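Local atomic coordinates of dTDP-4-dehydrorhamnose 3,5-epimerase (Elizabethkingia anophelis NUHP1, PDB entry 6C46), a protein that probably catalyses the 3,5-epimerisation of dTDP-4-dehydro-6-deoxyglucose to dTDP-4-dehydro-beta-L-rhamnose, a step in dTDP-L-rhamnose biosynthesis. Residues A[82-96]-A[125-139]. Numbering follows the deposited sequence.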
loop_
_atom_site.group_PDB
_atom_site.type_symbol
_atom_site.label_atom_id
_atom_site.label_comp_id
_atom_site.label_asym_id
_atom_site.label_seq_id
_atom_site.Cartn_x
_atom_site.Cartn_y
_atom_site.Cartn_z
ATOM N N VAL A 82 -1.346 4.541 -8.246
ATOM C CA VAL A 82 -2.169 3.360 -8.435
ATOM C C VAL A 82 -1.310 2.189 -8.878
ATOM O O VAL A 82 -0.270 2.353 -9.525
ATOM C CB VAL A 82 -3.313 3.641 -9.443
ATOM C CG1 VAL A 82 -4.137 4.840 -9.002
ATOM C CG2 VAL A 82 -2.762 3.950 -10.810
ATOM N N SER A 83 -1.745 0.988 -8.503
ATOM C CA SER A 83 -1.056 -0.222 -8.928
ATOM C C SER A 83 -2.029 -1.379 -8.842
ATOM O O SER A 83 -3.136 -1.254 -8.320
ATOM C CB SER A 83 0.200 -0.493 -8.085
ATOM O OG SER A 83 -0.129 -0.627 -6.699
ATOM N N CYS A 84 -1.600 -2.516 -9.371
ATOM C CA CYS A 84 -2.432 -3.705 -9.408
ATOM C C CYS A 84 -1.751 -4.772 -8.566
ATOM O O CYS A 84 -0.601 -5.130 -8.838
ATOM C CB CYS A 84 -2.637 -4.161 -10.854
ATOM S SG CYS A 84 -3.542 -5.671 -10.985
ATOM N N LEU A 85 -2.426 -5.218 -7.504
ATOM C CA LEU A 85 -1.867 -6.202 -6.588
ATOM C C LEU A 85 -2.131 -7.640 -7.005
ATOM O O LEU A 85 -1.469 -8.553 -6.493
ATOM C CB LEU A 85 -2.443 -6.006 -5.177
ATOM C CG LEU A 85 -2.305 -4.579 -4.639
ATOM C CD1 LEU A 85 -2.841 -4.500 -3.199
ATOM C CD2 LEU A 85 -0.865 -4.127 -4.710
ATOM N N GLU A 86 -3.129 -7.883 -7.844
ATOM C CA GLU A 86 -3.408 -9.229 -8.342
ATOM C C GLU A 86 -4.054 -9.074 -9.714
ATOM O O GLU A 86 -4.918 -8.213 -9.880
ATOM C CB GLU A 86 -4.337 -10.005 -7.387
ATOM C CG GLU A 86 -4.604 -11.459 -7.800
ATOM C CD GLU A 86 -5.710 -12.140 -6.985
ATOM O OE1 GLU A 86 -6.270 -11.511 -6.053
ATOM O OE2 GLU A 86 -6.025 -13.314 -7.289
ATOM N N GLY A 87 -3.639 -9.882 -10.679
ATOM C CA GLY A 87 -4.233 -9.798 -12.004
ATOM C C GLY A 87 -3.611 -8.700 -12.854
ATOM O O GLY A 87 -2.441 -8.333 -12.697
ATOM N N ARG A 88 -4.414 -8.172 -13.775
ATOM C CA ARG A 88 -3.946 -7.185 -14.739
ATOM C C ARG A 88 -5.057 -6.182 -15.001
ATOM O O ARG A 88 -6.214 -6.575 -15.194
ATOM C CB ARG A 88 -3.561 -7.843 -16.087
ATOM C CG ARG A 88 -2.519 -8.946 -16.045
ATOM C CD ARG A 88 -2.586 -9.783 -17.366
ATOM N NE ARG A 88 -2.448 -8.924 -18.544
ATOM C CZ ARG A 88 -3.162 -9.019 -19.662
ATOM N NH1 ARG A 88 -4.109 -9.951 -19.801
ATOM N NH2 ARG A 88 -2.910 -8.176 -20.657
ATOM N N VAL A 89 -4.707 -4.894 -15.052
ATOM C CA VAL A 89 -5.653 -3.857 -15.462
ATOM C C VAL A 89 -5.005 -2.953 -16.504
ATOM O O VAL A 89 -3.778 -2.871 -16.622
ATOM C CB VAL A 89 -6.162 -2.989 -14.295
ATOM C CG1 VAL A 89 -6.814 -3.852 -13.190
ATOM C CG2 VAL A 89 -5.014 -2.100 -13.743
ATOM N N TRP A 90 -5.859 -2.291 -17.279
ATOM C CA TRP A 90 -5.446 -1.207 -18.167
ATOM C C TRP A 90 -5.945 0.083 -17.538
ATOM O O TRP A 90 -7.147 0.246 -17.320
ATOM C CB TRP A 90 -6.006 -1.386 -19.580
ATOM C CG TRP A 90 -5.495 -0.355 -20.563
ATOM C CD1 TRP A 90 -6.131 0.783 -20.977
ATOM C CD2 TRP A 90 -4.238 -0.386 -21.244
ATOM N NE1 TRP A 90 -5.339 1.464 -21.875
ATOM C CE2 TRP A 90 -4.173 0.767 -22.058
ATOM C CE3 TRP A 90 -3.159 -1.278 -21.242
ATOM C CZ2 TRP A 90 -3.071 1.051 -22.869
ATOM C CZ3 TRP A 90 -2.063 -0.996 -22.054
ATOM C CH2 TRP A 90 -2.032 0.163 -22.854
ATOM N N ASP A 91 -5.027 0.983 -17.233
ATOM C CA ASP A 91 -5.301 2.173 -16.448
ATOM C C ASP A 91 -5.093 3.399 -17.327
ATOM O O ASP A 91 -4.096 3.468 -18.044
ATOM C CB ASP A 91 -4.360 2.239 -15.260
ATOM C CG ASP A 91 -4.782 3.277 -14.262
ATOM O OD1 ASP A 91 -5.472 2.919 -13.275
ATOM O OD2 ASP A 91 -4.453 4.455 -14.495
ATOM N N VAL A 92 -6.010 4.376 -17.257
ATOM C CA VAL A 92 -5.976 5.543 -18.147
ATOM C C VAL A 92 -6.062 6.825 -17.330
ATOM O O VAL A 92 -6.858 6.918 -16.393
ATOM C CB VAL A 92 -7.137 5.499 -19.172
ATOM C CG1 VAL A 92 -7.168 6.780 -19.985
ATOM C CG2 VAL A 92 -6.991 4.289 -20.107
ATOM N N ALA A 93 -5.236 7.806 -17.679
ATOM C CA ALA A 93 -5.275 9.138 -17.089
ATOM C C ALA A 93 -5.512 10.170 -18.185
ATOM O O ALA A 93 -5.055 9.991 -19.320
ATOM C CB ALA A 93 -3.973 9.457 -16.348
ATOM N N VAL A 94 -6.234 11.246 -17.839
ATOM C CA VAL A 94 -6.541 12.349 -18.753
ATOM C C VAL A 94 -6.204 13.661 -18.061
ATOM O O VAL A 94 -6.703 13.932 -16.962
ATOM C CB VAL A 94 -8.021 12.371 -19.176
ATOM C CG1 VAL A 94 -8.255 13.524 -20.195
ATOM C CG2 VAL A 94 -8.430 11.017 -19.726
ATOM N N ASP A 95 -5.372 14.466 -18.689
ATOM C CA ASP A 95 -4.990 15.755 -18.123
ATOM C C ASP A 95 -6.132 16.733 -18.377
ATOM O O ASP A 95 -6.497 16.984 -19.532
ATOM C CB ASP A 95 -3.663 16.210 -18.753
ATOM C CG ASP A 95 -3.099 17.478 -18.136
ATOM O OD1 ASP A 95 -3.810 18.163 -17.359
ATOM O OD2 ASP A 95 -1.910 17.775 -18.418
ATOM N N LEU A 96 -6.712 17.273 -17.304
ATOM C CA LEU A 96 -7.800 18.235 -17.433
ATOM C C LEU A 96 -7.432 19.617 -16.918
ATOM O O LEU A 96 -8.326 20.428 -16.645
ATOM C CB LEU A 96 -9.050 17.721 -16.720
ATOM C CG LEU A 96 -9.611 16.402 -17.270
ATOM C CD1 LEU A 96 -10.745 15.904 -16.355
ATOM C CD2 LEU A 96 -10.088 16.571 -18.711
ATOM N N PHE A 125 -6.285 15.698 -12.957
ATOM C CA PHE A 125 -6.468 14.658 -13.954
ATOM C C PHE A 125 -7.744 13.904 -13.647
ATOM O O PHE A 125 -8.216 13.896 -12.509
ATOM C CB PHE A 125 -5.308 13.645 -13.932
ATOM C CG PHE A 125 -4.047 14.123 -14.622
ATOM C CD1 PHE A 125 -3.400 15.284 -14.209
ATOM C CD2 PHE A 125 -3.511 13.393 -15.679
ATOM C CE1 PHE A 125 -2.213 15.717 -14.848
ATOM C CE2 PHE A 125 -2.329 13.811 -16.319
ATOM C CZ PHE A 125 -1.696 14.993 -15.910
ATOM N N ALA A 126 -8.296 13.255 -14.667
ATOM C CA ALA A 126 -9.300 12.225 -14.451
ATOM C C ALA A 126 -8.646 10.869 -14.619
ATOM O O ALA A 126 -7.639 10.732 -15.316
ATOM C CB ALA A 126 -10.486 12.358 -15.413
ATOM N N HIS A 127 -9.240 9.849 -13.986
ATOM C CA HIS A 127 -8.605 8.544 -13.920
ATOM C C HIS A 127 -9.644 7.439 -14.058
ATOM O O HIS A 127 -10.775 7.560 -13.575
ATOM C CB HIS A 127 -7.841 8.367 -12.589
ATOM C CG HIS A 127 -7.451 6.947 -12.320
ATOM N ND1 HIS A 127 -8.133 6.142 -11.429
ATOM C CD2 HIS A 127 -6.463 6.180 -12.841
ATOM C CE1 HIS A 127 -7.589 4.933 -11.426
ATOM N NE2 HIS A 127 -6.575 4.931 -12.277
ATOM N N GLY A 128 -9.239 6.340 -14.684
ATOM C CA GLY A 128 -10.113 5.176 -14.735
ATOM C C GLY A 128 -9.320 3.940 -15.086
ATOM O O GLY A 128 -8.142 4.021 -15.432
ATOM N N PHE A 129 -9.979 2.779 -15.005
ATOM C CA PHE A 129 -9.292 1.553 -15.386
ATOM C C PHE A 129 -10.289 0.483 -15.790
ATOM O O PHE A 129 -11.469 0.546 -15.441
ATOM C CB PHE A 129 -8.393 1.037 -14.265
ATOM C CG PHE A 129 -9.130 0.408 -13.116
ATOM C CD1 PHE A 129 -9.275 -0.968 -13.044
ATOM C CD2 PHE A 129 -9.630 1.184 -12.082
ATOM C CE1 PHE A 129 -9.928 -1.562 -11.965
ATOM C CE2 PHE A 129 -10.283 0.602 -10.999
ATOM C CZ PHE A 129 -10.435 -0.773 -10.941
ATOM N N VAL A 130 -9.792 -0.521 -16.528
ATOM C CA VAL A 130 -10.605 -1.673 -16.916
ATOM C C VAL A 130 -9.864 -2.943 -16.520
ATOM O O VAL A 130 -8.631 -2.994 -16.575
ATOM C CB VAL A 130 -10.904 -1.679 -18.430
ATOM C CG1 VAL A 130 -9.598 -1.749 -19.204
ATOM C CG2 VAL A 130 -11.821 -2.857 -18.805
ATOM N N VAL A 131 -10.608 -3.951 -16.071
ATOM C CA VAL A 131 -9.990 -5.197 -15.624
ATOM C C VAL A 131 -9.737 -6.064 -16.845
ATOM O O VAL A 131 -10.666 -6.372 -17.596
ATOM C CB VAL A 131 -10.876 -5.924 -14.602
ATOM C CG1 VAL A 131 -10.288 -7.283 -14.292
ATOM C CG2 VAL A 131 -11.019 -5.069 -13.310
ATOM N N LEU A 132 -8.488 -6.469 -17.041
ATOM C CA LEU A 132 -8.129 -7.306 -18.185
ATOM C C LEU A 132 -8.133 -8.790 -17.868
ATOM O O LEU A 132 -8.303 -9.612 -18.781
ATOM C CB LEU A 132 -6.734 -6.926 -18.681
ATOM C CG LEU A 132 -6.551 -5.461 -19.035
ATOM C CD1 LEU A 132 -5.086 -5.218 -19.359
ATOM C CD2 LEU A 132 -7.446 -5.116 -20.224
ATOM N N SER A 133 -7.880 -9.157 -16.611
ATOM C CA SER A 133 -7.799 -10.556 -16.211
ATOM C C SER A 133 -9.139 -11.059 -15.670
ATOM O O SER A 133 -10.118 -10.320 -15.585
ATOM C CB SER A 133 -6.685 -10.721 -15.191
ATOM O OG SER A 133 -6.781 -9.676 -14.241
ATOM N N GLU A 134 -9.185 -12.336 -15.281
ATOM C CA GLU A 134 -10.438 -12.893 -14.776
ATOM C C GLU A 134 -10.967 -12.067 -13.605
ATOM O O GLU A 134 -12.153 -11.728 -13.552
ATOM C CB GLU A 134 -10.229 -14.358 -14.374
ATOM C CG GLU A 134 -11.504 -15.127 -14.108
ATOM C CD GLU A 134 -11.262 -16.634 -13.903
ATOM O OE1 GLU A 134 -10.109 -17.092 -14.087
ATOM O OE2 GLU A 134 -12.232 -17.355 -13.565
ATOM N N THR A 135 -10.090 -11.713 -12.668
ATOM C CA THR A 135 -10.366 -10.733 -11.622
ATOM C C THR A 135 -9.075 -9.975 -11.362
ATOM O O THR A 135 -7.989 -10.431 -11.726
ATOM C CB THR A 135 -10.838 -11.359 -10.293
ATOM O OG1 THR A 135 -9.757 -12.105 -9.716
ATOM C CG2 THR A 135 -12.016 -12.295 -10.491
ATOM N N ALA A 136 -9.195 -8.811 -10.725
ATOM C CA ALA A 136 -8.009 -8.036 -10.394
ATOM C C ALA A 136 -8.236 -7.280 -9.097
ATOM O O ALA A 136 -9.349 -6.824 -8.818
ATOM C CB ALA A 136 -7.640 -7.038 -11.491
ATOM N N VAL A 137 -7.168 -7.135 -8.313
ATOM C CA VAL A 137 -7.185 -6.295 -7.121
ATOM C C VAL A 137 -6.406 -5.027 -7.451
ATOM O O VAL A 137 -5.265 -5.083 -7.937
ATOM C CB VAL A 137 -6.630 -7.024 -5.881
ATOM C CG1 VAL A 137 -6.563 -6.084 -4.678
ATOM C CG2 VAL A 137 -7.563 -8.176 -5.507
ATOM N N PHE A 138 -7.063 -3.887 -7.261
ATOM C CA PHE A 138 -6.563 -2.581 -7.670
ATOM C C PHE A 138 -6.307 -1.767 -6.414
ATOM O O PHE A 138 -7.155 -1.730 -5.523
ATOM C CB PHE A 138 -7.596 -1.873 -8.564
ATOM C CG PHE A 138 -7.131 -0.541 -9.130
ATOM C CD1 PHE A 138 -6.236 -0.499 -10.203
ATOM C CD2 PHE A 138 -7.658 0.663 -8.650
ATOM C CE1 PHE A 138 -5.843 0.726 -10.761
ATOM C CE2 PHE A 138 -7.259 1.903 -9.214
ATOM C CZ PHE A 138 -6.338 1.912 -10.271
ATOM N N SER A 139 -5.155 -1.119 -6.339
ATOM C CA SER A 139 -4.785 -0.319 -5.175
ATOM C C SER A 139 -4.626 1.129 -5.608
ATOM O O SER A 139 -3.946 1.412 -6.602
ATOM C CB SER A 139 -3.481 -0.843 -4.561
ATOM O OG SER A 139 -2.799 0.171 -3.845
HETATM O O HOH W 1 -0.769 2.246 -5.266
HETATM O O HOH W 2 -6.086 -12.560 -10.670
#
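Val89 lays its CG1 methyl between the Phe129 ring and the methyl of Ala136, 3.7 Å from Ala136 CB. Its CG2 touches Phe138 CD1, and the two side chains cross at about a right angle. Val89 thus ties together the two sheets of the cupin beta-sandwich. Strand 88-95 pairs antiparallel with 125-131 in one sheet, and 82-84 pairs with 135-139 in the other. Both segments pass from one sheet to the other at the same end.

At that end Ser133 OG closes the corner. It accepts Arg88 N at 2.8 Å and donates to Thr135 O. Gly87 turns the chain here with a positive phi of 83°, a conformation that suits glycine. Leu85 and Glu86 both face Val137 in a classic beta bulge. Leu132 lies over one face of the Arg88 guanidinium, which is salt-bridged to Glu110.

Deeper inside, Phe138 reaches across the sandwich. Val82 CB meets its CZ at 3.6 Å, and Asp91 OD1 sits at the ring edge. Asp91 CG is anti to the backbone N (chi1 -168°), which carries the carboxylate to His127. This buried pair lies near His70, the predicted proton acceptor, and Val82 lies beside Tyr140, the predicted proton donor. The pair is therefore consistent with a place in the wall of the active site.

At the far end Asp95 CA stands over the face of Phe125, 3.8 Å from the ring centroid. The Asp95 carboxylate is taken up by Arg97, Ser100 and Thr102. Back in the Asp91-His127 pair, the hydrogen bond from His127 NE2 runs in the imidazole plane to the syn lone pair of Asp91 OD1; its 2.5 Å length is unusually short and should be read with caution.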